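Local coordinates for ornithine cyclodeaminase (PDB 3MGJ), which probably converts ornithine to proline with release of ammonia, using NAD(+), and is represented here by its N-terminal Saccharop_dh_N domain, at residues A[6-11]-A[49-54]. Sequence-based numbering, arbitrary orientation.
Sequences IELRGH and AKILVI
Glu7 and Lys50 face each other as the non-hydrogen-bonded pair of an antiparallel strand pairing, their CA atoms 4.4 Å apart and their side chains running alongside each other from the same face of the sheet. Glu7 has CG anti to its backbone N (chi1 175°), and the extended chain brings its carboxylate beside the Lys50 methylenes, with Glu7 OE1 3.3 Å from Lys50 CE. The ion pair itself is long, Glu7 OE1 to Lys50 NZ measuring 4.0 Å; the stronger partner of the ammonium group is Glu36, through a salt bridge. With an alanine in place of Lys50, Glu7 and Glu36 would both be likely to lose this shared positive charge, and the Glu7 carboxylate its aliphatic neighbour.

On the other face the contact is apolar. Ile6 and Ile51 lie side by side, Ile6 CG1 approaching Ile51 CB at 4.1 Å, while the Leu8 branch ending in CD2 slants across to Ile51 CD1. Ile6 CG2 meets Val53 CG2 more loosely, at 4.4 Å. Two hydrogen-bonded pairs flank the central one and fix this register. Between Ile6 and Ile51, the bond from Ile6 N to Ile51 O is nearly straight (2.8 Å, 176° at the hydrogen), and Ile51 N returns one to Ile6 O. Leu8 and Ala49 are likewise doubly bonded, the Leu8 N to Ala49 O link being more bent at 145°.

Strands 2-10 and 47-55 are the two inner strands of a four-stranded antiparallel sheet whose topology and strand order are those of a ferredoxin-like fold. Strand 78-83 bonds to Glu7 on one flank, and strand 31-38 bonds to Lys50 on the other. Helix 58-74 packs on the apolar face, where its Leu65 touches both Ile6 and Val53.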
ATOM      1  N   ILE A   6      -0.580  -4.759  13.763  1.00 31.41           N
ATOM      2  CA  ILE A   6       0.753  -5.163  13.326  1.00 31.74           C
ATOM      3  C   ILE A   6       1.281  -4.194  12.299  1.00 29.05           C
ATOM      4  O   ILE A   6       0.548  -3.365  11.802  1.00 29.75           O
ATOM      5  CB  ILE A   6       0.787  -6.595  12.732  1.00 32.16           C
ATOM      6  CG1 ILE A   6       0.108  -6.625  11.369  1.00 30.39           C
ATOM      7  CG2 ILE A   6       0.134  -7.558  13.676  1.00 34.11           C
ATOM      8  CD1 ILE A   6       0.595  -7.706  10.487  1.00 29.44           C
ATOM      9  N   GLU A   7       2.556  -4.304  11.973  1.00 30.17           N
ATOM     10  CA  GLU A   7       3.130  -3.454  10.948  1.00 30.87           C
ATOM     11  C   GLU A   7       4.055  -4.245  10.056  1.00 30.49           C
ATOM     12  O   GLU A   7       4.874  -4.996  10.537  1.00 32.28           O
ATOM     13  CB  GLU A   7       3.871  -2.317  11.607  1.00 31.10           C
ATOM     14  CG  GLU A   7       4.610  -1.419  10.695  1.00 33.66           C
ATOM     15  CD  GLU A   7       5.151  -0.249  11.472  1.00 43.88           C
ATOM     16  OE1 GLU A   7       4.328   0.599  11.865  1.00 48.98           O
ATOM     17  OE2 GLU A   7       6.377  -0.192  11.738  1.00 49.67           O
ATOM     18  N   LEU A   8       3.877  -4.126   8.749  1.00 30.18           N
ATOM     19  CA  LEU A   8       4.841  -4.697   7.821  1.00 32.13           C
ATOM     20  C   LEU A   8       5.791  -3.600   7.457  1.00 31.29           C
ATOM     21  O   LEU A   8       5.420  -2.441   7.440  1.00 32.15           O
ATOM     22  CB  LEU A   8       4.182  -5.228   6.552  1.00 32.63           C
ATOM     23  CG  LEU A   8       3.376  -6.517   6.649  1.00 31.31           C
ATOM     24  CD1 LEU A   8       3.981  -7.389   7.713  1.00 35.91           C
ATOM     25  CD2 LEU A   8       1.954  -6.209   6.990  1.00 29.91           C
ATOM     26  N   ARG A   9       7.022  -3.963   7.156  1.00 34.05           N
ATOM     27  CA  ARG A   9       8.030  -2.973   6.826  1.00 33.12           C
ATOM     28  C   ARG A   9       8.913  -3.518   5.712  1.00 37.32           C
ATOM     29  O   ARG A   9       9.239  -4.704   5.681  1.00 35.02           O
ATOM     30  CB  ARG A   9       8.844  -2.664   8.072  1.00 37.12           C
ATOM     31  CG  ARG A   9       9.732  -1.471   7.995  1.00 43.22           C
ATOM     32  CD  ARG A   9      10.688  -1.474   9.179  1.00 51.41           C
ATOM     33  NE  ARG A   9      11.566  -0.302   9.209  1.00 58.84           N
ATOM     34  CZ  ARG A   9      12.724  -0.190   8.553  1.00 55.40           C
ATOM     35  NH1 ARG A   9      13.174  -1.176   7.776  1.00 49.05           N
ATOM     36  NH2 ARG A   9      13.434   0.926   8.674  1.00 57.40           N
ATOM     37  N   GLY A  10       9.265  -2.652   4.769  1.00 39.95           N
ATOM     38  CA  GLY A  10      10.147  -3.034   3.686  1.00 37.85           C
ATOM     39  C   GLY A  10       9.594  -2.783   2.300  1.00 39.14           C
ATOM     40  O   GLY A  10       9.249  -1.660   1.941  1.00 35.59           O
ATOM     41  N   HIS A  11       9.532  -3.852   1.511  1.00 44.72           N
ATOM     42  CA  HIS A  11       9.070  -3.777   0.139  1.00 44.10           C
ATOM     43  C   HIS A  11       7.672  -4.289  -0.049  1.00 44.01           C
ATOM     44  O   HIS A  11       7.447  -5.285  -0.716  1.00 45.96           O
ATOM     45  CB  HIS A  11      10.037  -4.493  -0.781  1.00 50.91           C
ATOM     46  CG  HIS A  11      11.163  -3.619  -1.217  1.00 60.59           C
ATOM     47  ND1 HIS A  11      12.007  -3.000  -0.316  1.00 60.46           N
ATOM     48  CD2 HIS A  11      11.559  -3.213  -2.446  1.00 63.76           C
ATOM     49  CE1 HIS A  11      12.890  -2.271  -0.974  1.00 64.49           C
ATOM     50  NE2 HIS A  11      12.639  -2.381  -2.269  1.00 70.40           N
ATOM     51  N   ALA A  49       3.225  -0.619   6.341  1.00 31.87           N
ATOM     52  CA  ALA A  49       1.789  -0.714   6.436  1.00 29.99           C
ATOM     53  C   ALA A  49       1.406  -1.084   7.862  1.00 28.54           C
ATOM     54  O   ALA A  49       2.018  -1.951   8.465  1.00 29.96           O
ATOM     55  CB  ALA A  49       1.297  -1.754   5.470  1.00 29.86           C
ATOM     56  N   LYS A  50       0.411  -0.406   8.412  1.00 28.19           N
ATOM     57  CA  LYS A  50      -0.194  -0.848   9.658  1.00 26.89           C
ATOM     58  C   LYS A  50      -1.541  -1.513   9.372  1.00 26.35           C
ATOM     59  O   LYS A  50      -2.394  -0.962   8.703  1.00 28.34           O
ATOM     60  CB  LYS A  50      -0.381   0.305  10.631  1.00 28.77           C
ATOM     61  CG  LYS A  50       0.872   0.937  11.114  1.00 30.18           C
ATOM     62  CD  LYS A  50       0.531   1.945  12.180  1.00 35.26           C
ATOM     63  CE  LYS A  50       1.779   2.501  12.847  1.00 40.30           C
ATOM     64  NZ  LYS A  50       2.139   3.856  12.370  1.00 47.73           N
ATOM     65  N   ILE A  51      -1.711  -2.714   9.891  1.00 26.10           N
ATOM     66  CA  ILE A  51      -2.894  -3.502   9.672  1.00 25.66           C
ATOM     67  C   ILE A  51      -3.394  -3.944  11.024  1.00 28.61           C
ATOM     68  O   ILE A  51      -2.622  -4.438  11.841  1.00 27.63           O
ATOM     69  CB  ILE A  51      -2.551  -4.763   8.888  1.00 23.60           C
ATOM     70  CG1 ILE A  51      -1.996  -4.387   7.521  1.00 24.68           C
ATOM     71  CG2 ILE A  51      -3.747  -5.676   8.795  1.00 25.42           C
ATOM     72  CD1 ILE A  51      -1.159  -5.455   6.907  1.00 23.45           C
ATOM     73  N   LEU A  52      -4.688  -3.743  11.243  1.00 28.42           N
ATOM     74  CA  LEU A  52      -5.397  -4.241  12.406  1.00 28.22           C
ATOM     75  C   LEU A  52      -5.935  -5.634  12.110  1.00 30.29           C
ATOM     76  O   LEU A  52      -6.554  -5.856  11.075  1.00 31.04           O
ATOM     77  CB  LEU A  52      -6.554  -3.307  12.691  1.00 30.41           C
ATOM     78  CG  LEU A  52      -7.362  -3.388  13.972  1.00 32.70           C
ATOM     79  CD1 LEU A  52      -6.575  -2.783  15.109  1.00 30.75           C
ATOM     80  CD2 LEU A  52      -8.646  -2.617  13.729  1.00 32.06           C
ATOM     81  N   VAL A  53      -5.681  -6.571  13.018  1.00 31.80           N
ATOM     82  CA  VAL A  53      -6.099  -7.958  12.865  1.00 29.88           C
ATOM     83  C   VAL A  53      -7.181  -8.226  13.876  1.00 30.65           C
ATOM     84  O   VAL A  53      -7.050  -7.865  15.026  1.00 33.03           O
ATOM     85  CB  VAL A  53      -4.931  -8.923  13.129  1.00 29.22           C
ATOM     86  CG1 VAL A  53      -5.392 -10.360  13.012  1.00 30.99           C
ATOM     87  CG2 VAL A  53      -3.819  -8.663  12.160  1.00 30.14           C
ATOM     88  N   ILE A  54      -8.260  -8.850  13.451  1.00 32.06           N
ATOM     89  CA  ILE A  54      -9.402  -9.041  14.323  1.00 32.63           C
ATOM     90  C   ILE A  54      -9.831 -10.507  14.341  1.00 36.49           C
ATOM     91  O   ILE A  54     -10.059 -11.123  13.303  1.00 37.33           O
ATOM     92  CB  ILE A  54     -10.584  -8.201  13.840  1.00 35.65           C
ATOM     93  CG1 ILE A  54     -10.121  -6.800  13.441  1.00 34.50           C
ATOM     94  CG2 ILE A  54     -11.638  -8.149  14.895  1.00 40.39           C
ATOM     95  CD1 ILE A  54     -11.178  -5.986  12.749  1.00 34.70           C
TER